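LbaCas13a H328A (C2c2) (Lachnospiraceae bacterium NK4A179, PDB 5WLH) binds CRISPR RNA as a Cas13a effector and probably processes its pre-crRNA and cleaves RNA targets through paired HEPN domains. Local coordinates at residues 301-304 and 305-309; 292-295 and 296-300; 1214-1217 and 1218-1221; 1121-1124 and 1125-1129. All blocks are in the same frame, centred on the assembly; numbering follows the deposited sequence.

Contacts 2 and 1 follow each other without a break on helix 292-311, their centres about 14 Å apart, and the salt bridge from Asp297 to Arg301 ties one to the other. Much later in the chain come contact 4, on the long helix 1106-1145, and then contact 3, at the end of helix 1205-1216. Contact 3 nevertheless lies about 21 Å from contact 2 between centres, with nearest atoms about 5 Å apart, and Arg295 reaches Glu1231 beyond the contact 3 loop. Contact 4 sits deeper, about 11 Å from the chain's centre and about 30 Å or more from the other three between centres, among helices probably belonging to the HEPN nuclease part and beside the bound RNA.

Contact 1. Residues 301-304 and 305-309; sequences RMRR and LVVLY
Leu305 packs against the turn of backbone behind it: its CB is 3.4 Å from Met302 O and its CG 3.6 Å from Arg301 O, the same oxygen that accepts the Leu305 N-H. Arg304, next along, gives its main chain to the following turn and its side chain to the surroundings. Its O accepts a 2.8 Å bond from Leu308 N, nearly straight at 166°, whereas the extended side chain runs off to Arg393 O.

Arg303 is the third pillar, and Val307 is its partner one turn on. NE of the arginine lies 3.9 Å from CG2 of the valine, with the two side chains crossing at about a right angle. The arginine chain leaves with CG anti to its own N and then bends at chi2 (65°), which carries the guanidinium along the helix to the valine. Val307 CG2 also rests 3.4 Å from Arg303 O, touching both the backbone oxygen and the side-chain NE of Arg303. Val306 adds CG1 more loosely, at 4.4 Å from Arg303 NH1. The charge of the buried guanidinium is answered elsewhere, by Asp330 and Glu434, with Trp437 in a cation-pi contact.

In the fold, this stretch of helix 292-311 is wedged between helices. Arg303 and Val307 face helix 327-335, Met302 and Leu305 lean on helix 398-417, and Leu305 and Leu308 pack against helix 357-388.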
# COMPACT_ATOMS: atom_id res chain seq x y z
N ARG A 301 -20.82 17.43 25.00
CA ARG A 301 -19.93 17.44 26.15
C ARG A 301 -18.48 17.30 25.71
O ARG A 301 -17.59 17.94 26.27
CB ARG A 301 -20.29 16.32 27.11
CG ARG A 301 -21.66 16.57 27.80
CD ARG A 301 -22.15 15.33 28.52
NE ARG A 301 -23.58 15.46 28.78
CZ ARG A 301 -24.09 16.19 29.77
NH1 ARG A 301 -23.28 16.82 30.60
NH2 ARG A 301 -25.40 16.26 29.95
N MET A 302 -18.22 16.45 24.72
CA MET A 302 -16.86 16.34 24.20
C MET A 302 -16.43 17.64 23.53
O MET A 302 -15.28 18.07 23.67
CB MET A 302 -16.78 15.17 23.21
CG MET A 302 -15.37 14.82 22.83
SD MET A 302 -15.33 13.39 21.70
CE MET A 302 -15.82 14.17 20.18
N ARG A 303 -17.35 18.30 22.82
CA ARG A 303 -17.03 19.59 22.21
C ARG A 303 -16.68 20.62 23.28
O ARG A 303 -15.75 21.42 23.09
CB ARG A 303 -18.21 20.07 21.37
CG ARG A 303 -17.99 21.40 20.68
CD ARG A 303 -16.88 21.31 19.65
NE ARG A 303 -16.41 22.64 19.26
CZ ARG A 303 -15.44 22.87 18.38
NH1 ARG A 303 -14.84 21.85 17.77
NH2 ARG A 303 -15.08 24.12 18.12
N ARG A 304 -17.41 20.63 24.40
CA ARG A 304 -17.09 21.58 25.47
C ARG A 304 -15.69 21.34 26.02
O ARG A 304 -14.99 22.29 26.39
CB ARG A 304 -18.13 21.48 26.59
CG ARG A 304 -19.45 22.11 26.21
CD ARG A 304 -20.30 22.37 27.45
NE ARG A 304 -21.68 22.68 27.10
CZ ARG A 304 -22.65 21.78 27.08
NH1 ARG A 304 -22.38 20.51 27.39
NH2 ARG A 304 -23.89 22.14 26.76
N LEU A 305 -15.26 20.08 26.09
CA LEU A 305 -13.90 19.82 26.54
C LEU A 305 -12.89 20.44 25.59
O LEU A 305 -11.87 20.99 26.04
CB LEU A 305 -13.65 18.32 26.67
CG LEU A 305 -14.35 17.65 27.84
CD1 LEU A 305 -14.14 16.15 27.80
CD2 LEU A 305 -13.84 18.20 29.16
N VAL A 306 -13.13 20.34 24.28
CA VAL A 306 -12.22 20.96 23.32
C VAL A 306 -12.23 22.47 23.48
O VAL A 306 -11.18 23.13 23.48
CB VAL A 306 -12.59 20.56 21.89
CG1 VAL A 306 -11.72 21.31 20.87
CG2 VAL A 306 -12.47 19.05 21.70
N VAL A 307 -13.43 23.05 23.61
CA VAL A 307 -13.51 24.50 23.78
C VAL A 307 -12.78 24.92 25.05
O VAL A 307 -12.00 25.89 25.05
CB VAL A 307 -14.98 24.96 23.78
CG1 VAL A 307 -15.07 26.43 24.24
CG2 VAL A 307 -15.60 24.76 22.38
N LEU A 308 -13.01 24.19 26.15
CA LEU A 308 -12.32 24.49 27.40
C LEU A 308 -10.80 24.44 27.23
O LEU A 308 -10.08 25.32 27.71
CB LEU A 308 -12.74 23.51 28.49
CG LEU A 308 -11.83 23.48 29.71
CD1 LEU A 308 -11.98 24.78 30.51
CD2 LEU A 308 -12.09 22.26 30.59
N TYR A 309 -10.31 23.41 26.55
CA TYR A 309 -8.87 23.21 26.45
C TYR A 309 -8.20 24.39 25.78
O TYR A 309 -7.15 24.87 26.25
CB TYR A 309 -8.59 21.92 25.69
CG TYR A 309 -7.16 21.43 25.80
CD1 TYR A 309 -6.16 21.93 24.96
CD2 TYR A 309 -6.82 20.46 26.72
CE1 TYR A 309 -4.87 21.45 25.05
CE2 TYR A 309 -5.52 19.99 26.83
CZ TYR A 309 -4.55 20.50 26.00
OH TYR A 309 -3.28 20.01 26.10

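Contact 2. Residues 292-295 and 296-300; sequences ERVR and DDMLR
Val294 and Met298 make the apolar part of this first stretch of helix 292-311: they lie side by side pointing the same way, with Val294 CG1 4.1 Å from Met298 SD. Met298 CG also comes to 3.3 Å from Val294 O.

That carbonyl is used twice more. It accepts the N-H of Met298, and a water donates to it at 2.9 Å while giving its other hydrogen to Asp297 OD2 at 3.0 Å. The same carboxylate oxygen takes a salt bridge from Arg301 one turn on.

Among the charges, Arg295 NH2 makes a salt bridge to Glu292 OE2 at 3.3 Å, on the anti side of the carboxylate and 29° out of its plane. The bent Arg295 chain is also gripped from outside, by Glu1231 through NE and by Ser289 O. Asp296 OD1 stands 3.0 Å from Glu292 O, two acceptors close together without a bond.

Backbone bonds one turn apart carry the rest, the shortest being Leu299 N to Arg295 O at 2.8 Å. Arg295 and Leu299 pack on Tyr287, and Met298 on Phe283 and Asp286, of the preceding helix 268-287.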
# COMPACT_ATOMS: atom_id res chain seq x y z
N GLU A 292 -30.83 9.73 18.47
CA GLU A 292 -29.78 10.67 18.08
C GLU A 292 -29.60 11.78 19.09
O GLU A 292 -28.55 12.43 19.10
CB GLU A 292 -30.10 11.24 16.70
CG GLU A 292 -29.92 10.21 15.60
CD GLU A 292 -29.96 10.79 14.21
OE1 GLU A 292 -30.72 11.75 13.99
OE2 GLU A 292 -29.20 10.29 13.35
N ARG A 293 -30.59 12.01 19.95
CA ARG A 293 -30.46 13.03 20.98
C ARG A 293 -29.43 12.65 22.03
O ARG A 293 -28.76 13.53 22.58
CB ARG A 293 -31.84 13.28 21.61
CG ARG A 293 -32.87 13.76 20.61
CD ARG A 293 -34.28 13.73 21.23
NE ARG A 293 -34.62 12.40 21.73
CZ ARG A 293 -35.69 12.12 22.48
NH1 ARG A 293 -36.54 13.09 22.80
NH2 ARG A 293 -35.90 10.88 22.90
N VAL A 294 -29.30 11.35 22.33
CA VAL A 294 -28.29 10.88 23.28
C VAL A 294 -26.90 11.13 22.72
O VAL A 294 -26.00 11.63 23.43
CB VAL A 294 -28.51 9.38 23.58
CG1 VAL A 294 -27.32 8.80 24.34
CG2 VAL A 294 -29.81 9.15 24.34
N ARG A 295 -26.70 10.80 21.45
CA ARG A 295 -25.40 11.03 20.82
C ARG A 295 -25.09 12.52 20.71
O ARG A 295 -23.97 12.94 20.99
CB ARG A 295 -25.37 10.36 19.45
CG ARG A 295 -25.76 8.90 19.49
CD ARG A 295 -25.15 8.12 18.30
NE ARG A 295 -25.43 8.70 16.98
CZ ARG A 295 -26.58 8.60 16.32
NH1 ARG A 295 -27.64 7.98 16.84
NH2 ARG A 295 -26.68 9.16 15.12
N ASP A 296 -26.09 13.32 20.29
CA ASP A 296 -25.88 14.76 20.21
C ASP A 296 -25.41 15.32 21.54
O ASP A 296 -24.49 16.15 21.58
CB ASP A 296 -27.17 15.46 19.77
CG ASP A 296 -27.44 15.30 18.29
OD1 ASP A 296 -26.84 14.41 17.67
OD2 ASP A 296 -28.27 16.08 17.75
N ASP A 297 -26.03 14.90 22.64
CA ASP A 297 -25.65 15.44 23.94
C ASP A 297 -24.24 15.01 24.33
O ASP A 297 -23.47 15.80 24.90
CB ASP A 297 -26.65 15.00 25.01
CG ASP A 297 -26.22 15.41 26.39
OD1 ASP A 297 -26.39 16.61 26.70
OD2 ASP A 297 -25.71 14.55 27.13
N MET A 298 -23.86 13.78 24.00
CA MET A 298 -22.52 13.30 24.33
C MET A 298 -21.46 14.01 23.48
O MET A 298 -20.39 14.36 24.00
CB MET A 298 -22.44 11.79 24.14
CG MET A 298 -23.24 11.03 25.20
SD MET A 298 -23.29 9.28 24.77
CE MET A 298 -21.65 8.76 25.27
N LEU A 299 -21.73 14.22 22.20
CA LEU A 299 -20.78 14.97 21.38
C LEU A 299 -20.66 16.41 21.86
O LEU A 299 -19.58 17.01 21.76
CB LEU A 299 -21.19 14.98 19.91
CG LEU A 299 -20.79 13.79 19.05
CD1 LEU A 299 -20.73 14.24 17.58
CD2 LEU A 299 -19.45 13.23 19.53
N ARG A 300 -21.74 16.98 22.37
CA ARG A 300 -21.65 18.34 22.89
C ARG A 300 -20.75 18.42 24.10
O ARG A 300 -19.99 19.39 24.25
CB ARG A 300 -23.05 18.85 23.23
CG ARG A 300 -23.07 20.28 23.73
CD ARG A 300 -24.51 20.81 23.71
NE ARG A 300 -25.09 20.76 22.38
CZ ARG A 300 -26.02 19.89 22.00
NH1 ARG A 300 -26.49 19.00 22.86
NH2 ARG A 300 -26.49 19.92 20.76
O HOH W 1 -26.56 11.82 26.25

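Contact 3. Residues 1214-1217 and 1218-1221; sequences RYAK and SFEN
Phe1219 folds back onto Tyr1215 and Ala1216, near the end of helix 1205-1216. Its ring sits over Ala1216, whose CA points into one face at 3.9 Å from the ring centroid, a CH-pi contact displaced toward the rim. Ala1216 CB touches the same ring at CD2, 3.6 Å away. The ring's far edge, led by CZ, is turned to the face of Tyr1215 in an edge-to-face pair with centroids 5.6 Å apart and planes at 77°. Tyr1215 OH lies near the Phe1219 plane, 3.9 Å from CZ.

What brings the phenyl back is a type I beta turn running from Ala1216 to Phe1219, by which the chain leaves the helix. It is closed by Phe1219 N donating to Ala1216 O over 2.7 Å, almost straight at 167°. With CG anti to its own carbonyl carbon (chi1 -66°), the phenyl swings in beside that bond, and CG comes to 3.0 Å from Ala1216 O. Replacing Phe1219 by an alanine would probably open a gap over Ala1216 and leave the Tyr1215 face without its edge-on partner, even though the turn's backbone bond could remain.

One shell out, Tyr1215 is fixed by its hydroxyl bonding Thr1154 O and by Phe1212, edge-to-face with it, while its ring lies against helix 1171-1180. Cys1225, further along the same loop, touches both Ala1216 and Phe1219, and Thr1154 also packs on Phe1219.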
# COMPACT_ATOMS: atom_id res chain seq x y z
N ARG A 1214 -35.64 -0.77 4.19
CA ARG A 1214 -36.99 -1.32 4.36
C ARG A 1214 -37.06 -2.35 5.48
O ARG A 1214 -38.13 -2.56 6.05
CB ARG A 1214 -37.49 -1.92 3.04
CG ARG A 1214 -37.40 -0.92 1.91
CD ARG A 1214 -38.75 -0.32 1.53
NE ARG A 1214 -39.86 -1.25 1.68
CZ ARG A 1214 -40.98 -1.00 2.35
NH1 ARG A 1214 -41.15 0.16 2.98
NH2 ARG A 1214 -41.92 -1.92 2.41
N TYR A 1215 -35.93 -2.97 5.83
CA TYR A 1215 -35.86 -3.76 7.05
C TYR A 1215 -35.94 -2.87 8.28
O TYR A 1215 -36.73 -3.13 9.19
CB TYR A 1215 -34.56 -4.57 7.06
CG TYR A 1215 -34.03 -4.90 8.44
CD1 TYR A 1215 -34.71 -5.77 9.28
CD2 TYR A 1215 -32.82 -4.36 8.89
CE1 TYR A 1215 -34.23 -6.08 10.52
CE2 TYR A 1215 -32.33 -4.67 10.13
CZ TYR A 1215 -33.03 -5.52 10.94
OH TYR A 1215 -32.54 -5.83 12.18
N ALA A 1216 -35.12 -1.84 8.32
CA ALA A 1216 -35.07 -0.98 9.50
C ALA A 1216 -36.27 -0.06 9.61
O ALA A 1216 -36.47 0.53 10.67
CB ALA A 1216 -33.79 -0.14 9.46
N LYS A 1217 -37.05 0.05 8.54
CA LYS A 1217 -38.01 1.14 8.37
C LYS A 1217 -39.04 1.19 9.48
O LYS A 1217 -39.62 2.25 9.74
CB LYS A 1217 -38.69 0.99 7.03
CG LYS A 1217 -39.20 2.26 6.45
CD LYS A 1217 -38.88 2.32 5.00
CE LYS A 1217 -39.99 2.98 4.27
NZ LYS A 1217 -40.24 4.28 4.94
N SER A 1218 -39.29 0.06 10.13
CA SER A 1218 -40.22 0.00 11.24
C SER A 1218 -39.70 0.74 12.47
O SER A 1218 -40.50 1.16 13.31
CB SER A 1218 -40.48 -1.46 11.56
OG SER A 1218 -39.30 -2.22 11.32
N PHE A 1219 -38.38 0.92 12.58
CA PHE A 1219 -37.76 1.37 13.83
C PHE A 1219 -38.28 2.76 14.21
O PHE A 1219 -38.33 3.67 13.38
CB PHE A 1219 -36.23 1.38 13.70
CG PHE A 1219 -35.60 -0.00 13.54
CD1 PHE A 1219 -36.28 -1.16 13.90
CD2 PHE A 1219 -34.30 -0.13 13.05
CE1 PHE A 1219 -35.68 -2.41 13.75
CE2 PHE A 1219 -33.70 -1.38 12.90
CZ PHE A 1219 -34.40 -2.52 13.24
N GLU A 1220 -38.68 2.90 15.47
CA GLU A 1220 -39.25 4.15 15.95
C GLU A 1220 -38.21 5.11 16.49
O GLU A 1220 -38.40 6.33 16.39
CB GLU A 1220 -40.29 3.87 17.04
CG GLU A 1220 -41.55 3.18 16.55
CD GLU A 1220 -42.79 3.96 16.94
OE1 GLU A 1220 -42.66 5.20 17.08
OE2 GLU A 1220 -43.86 3.36 17.13
N ASN A 1221 -37.12 4.60 17.06
CA ASN A 1221 -36.12 5.43 17.71
C ASN A 1221 -35.17 6.12 16.74
O ASN A 1221 -34.29 6.87 17.18
CB ASN A 1221 -35.31 4.60 18.72
CG ASN A 1221 -35.02 3.20 18.21
OD1 ASN A 1221 -35.09 2.93 17.01
ND2 ASN A 1221 -34.69 2.30 19.13

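Contact 4. Residues 1121-1124 and 1125-1129; sequences QLIN and WIYLR
Gln1121 lies across the indole of Trp1125 on the long helix 1106-1145, in what is by sequence probably the second HEPN domain of Cas13a: neighbouring helix 1239-1250 carries Arg1246, the arginine of an RX4H motif. This is the tight side. Gln1121 CG stands almost squarely above the six-membered ring, 3.8 Å from its centroid and 7° off the normal. The chain then bends at chi2 (62°), bringing NE2 over the same face, 3.1 Å from Trp1125 NE1, with the amide plane tilted 51° from the ring. Both nitrogens are donors, so no bond joins them. Leu1122 CD2 meets the indole at its edge, 3.8 Å from CE3. Phe1274 and Tyr1266 add aromatic contacts, and Ile1287 packs on both Gln1121 and Trp1125. A serine in place of Trp1125 would probably leave the Gln1121 amide free to turn and a hollow between Leu1122 and these aromatic neighbours.

The other side is looser, with fewer side-chain contacts inside the helix, and there Asn1124 and Tyr1127 are partly exposed. Asn1124 turns toward helix 486-517, where OD1 takes a weak bond from Arg500. Leu1128, also against Arg500, packs on a phosphate of the bound RNA. Tyr1127 has its hydroxyl on Glu1250 and a cation-pi contact with Arg1246. Within the helix its ring lies beside Ile1123, whose CG2 touches the edge in plane, 3.9 Å from CE2, while Tyr1127 CD2 comes to 3.3 Å from Ile1123 O.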
# COMPACT_ATOMS: atom_id res chain seq x y z
N GLN A 1121 -5.49 2.21 -7.74
CA GLN A 1121 -5.35 2.61 -6.35
C GLN A 1121 -6.63 3.26 -5.84
O GLN A 1121 -7.03 3.07 -4.69
CB GLN A 1121 -4.16 3.56 -6.19
CG GLN A 1121 -3.97 4.10 -4.76
CD GLN A 1121 -3.70 2.98 -3.76
OE1 GLN A 1121 -2.69 2.28 -3.86
NE2 GLN A 1121 -4.60 2.82 -2.79
N LEU A 1122 -7.29 4.05 -6.69
CA LEU A 1122 -8.57 4.63 -6.31
C LEU A 1122 -9.59 3.54 -5.99
O LEU A 1122 -10.29 3.63 -4.99
CB LEU A 1122 -9.09 5.52 -7.43
CG LEU A 1122 -8.29 6.83 -7.58
CD1 LEU A 1122 -8.68 7.54 -8.86
CD2 LEU A 1122 -8.45 7.77 -6.36
N ILE A 1123 -9.65 2.50 -6.81
CA ILE A 1123 -10.60 1.42 -6.54
C ILE A 1123 -10.20 0.66 -5.29
O ILE A 1123 -11.05 0.26 -4.49
CB ILE A 1123 -10.72 0.51 -7.76
CG1 ILE A 1123 -11.32 1.31 -8.94
CG2 ILE A 1123 -11.72 -0.63 -7.45
CD1 ILE A 1123 -11.22 0.60 -10.29
N ASN A 1124 -8.90 0.44 -5.09
CA ASN A 1124 -8.42 -0.15 -3.85
C ASN A 1124 -8.94 0.63 -2.64
O ASN A 1124 -9.50 0.05 -1.70
CB ASN A 1124 -6.89 -0.19 -3.89
CG ASN A 1124 -6.27 -0.86 -2.67
OD1 ASN A 1124 -6.47 -0.43 -1.54
ND2 ASN A 1124 -5.43 -1.87 -2.91
N TRP A 1125 -8.80 1.96 -2.68
CA TRP A 1125 -9.30 2.79 -1.58
C TRP A 1125 -10.81 2.64 -1.41
O TRP A 1125 -11.32 2.68 -0.29
CB TRP A 1125 -8.95 4.25 -1.85
CG TRP A 1125 -7.55 4.58 -1.48
CD1 TRP A 1125 -6.78 3.97 -0.52
CD2 TRP A 1125 -6.74 5.61 -2.05
NE1 TRP A 1125 -5.53 4.59 -0.46
CE2 TRP A 1125 -5.49 5.59 -1.39
CE3 TRP A 1125 -6.96 6.55 -3.07
CZ2 TRP A 1125 -4.46 6.48 -1.71
CZ3 TRP A 1125 -5.96 7.44 -3.37
CH2 TRP A 1125 -4.71 7.40 -2.70
N ILE A 1126 -11.55 2.51 -2.52
CA ILE A 1126 -12.99 2.29 -2.39
C ILE A 1126 -13.26 1.08 -1.51
O ILE A 1126 -14.10 1.11 -0.61
CB ILE A 1126 -13.66 2.12 -3.76
CG1 ILE A 1126 -13.77 3.47 -4.46
CG2 ILE A 1126 -15.05 1.44 -3.59
CD1 ILE A 1126 -14.09 3.37 -5.94
N TYR A 1127 -12.55 -0.02 -1.78
CA TYR A 1127 -12.82 -1.25 -1.04
C TYR A 1127 -12.20 -1.22 0.34
O TYR A 1127 -12.70 -1.91 1.24
CB TYR A 1127 -12.37 -2.45 -1.89
CG TYR A 1127 -13.43 -2.68 -2.94
CD1 TYR A 1127 -14.59 -3.40 -2.64
CD2 TYR A 1127 -13.34 -2.08 -4.20
CE1 TYR A 1127 -15.60 -3.56 -3.57
CE2 TYR A 1127 -14.35 -2.25 -5.15
CZ TYR A 1127 -15.47 -2.99 -4.84
OH TYR A 1127 -16.47 -3.14 -5.78
N LEU A 1128 -11.18 -0.39 0.55
CA LEU A 1128 -10.75 -0.09 1.91
C LEU A 1128 -11.88 0.58 2.68
O LEU A 1128 -12.23 0.16 3.78
CB LEU A 1128 -9.52 0.81 1.89
CG LEU A 1128 -8.67 0.87 3.16
CD1 LEU A 1128 -8.03 -0.51 3.42
CD2 LEU A 1128 -7.57 1.95 2.99
N ARG A 1129 -12.46 1.64 2.10
CA ARG A 1129 -13.53 2.36 2.80
C ARG A 1129 -14.75 1.47 3.00
O ARG A 1129 -15.37 1.49 4.07
CB ARG A 1129 -13.92 3.61 2.02
CG ARG A 1129 -14.87 4.53 2.82
CD ARG A 1129 -15.24 5.78 2.01
NE ARG A 1129 -15.86 6.80 2.85
CZ ARG A 1129 -17.14 6.82 3.19
NH1 ARG A 1129 -17.96 5.86 2.79
NH2 ARG A 1129 -17.60 7.80 3.95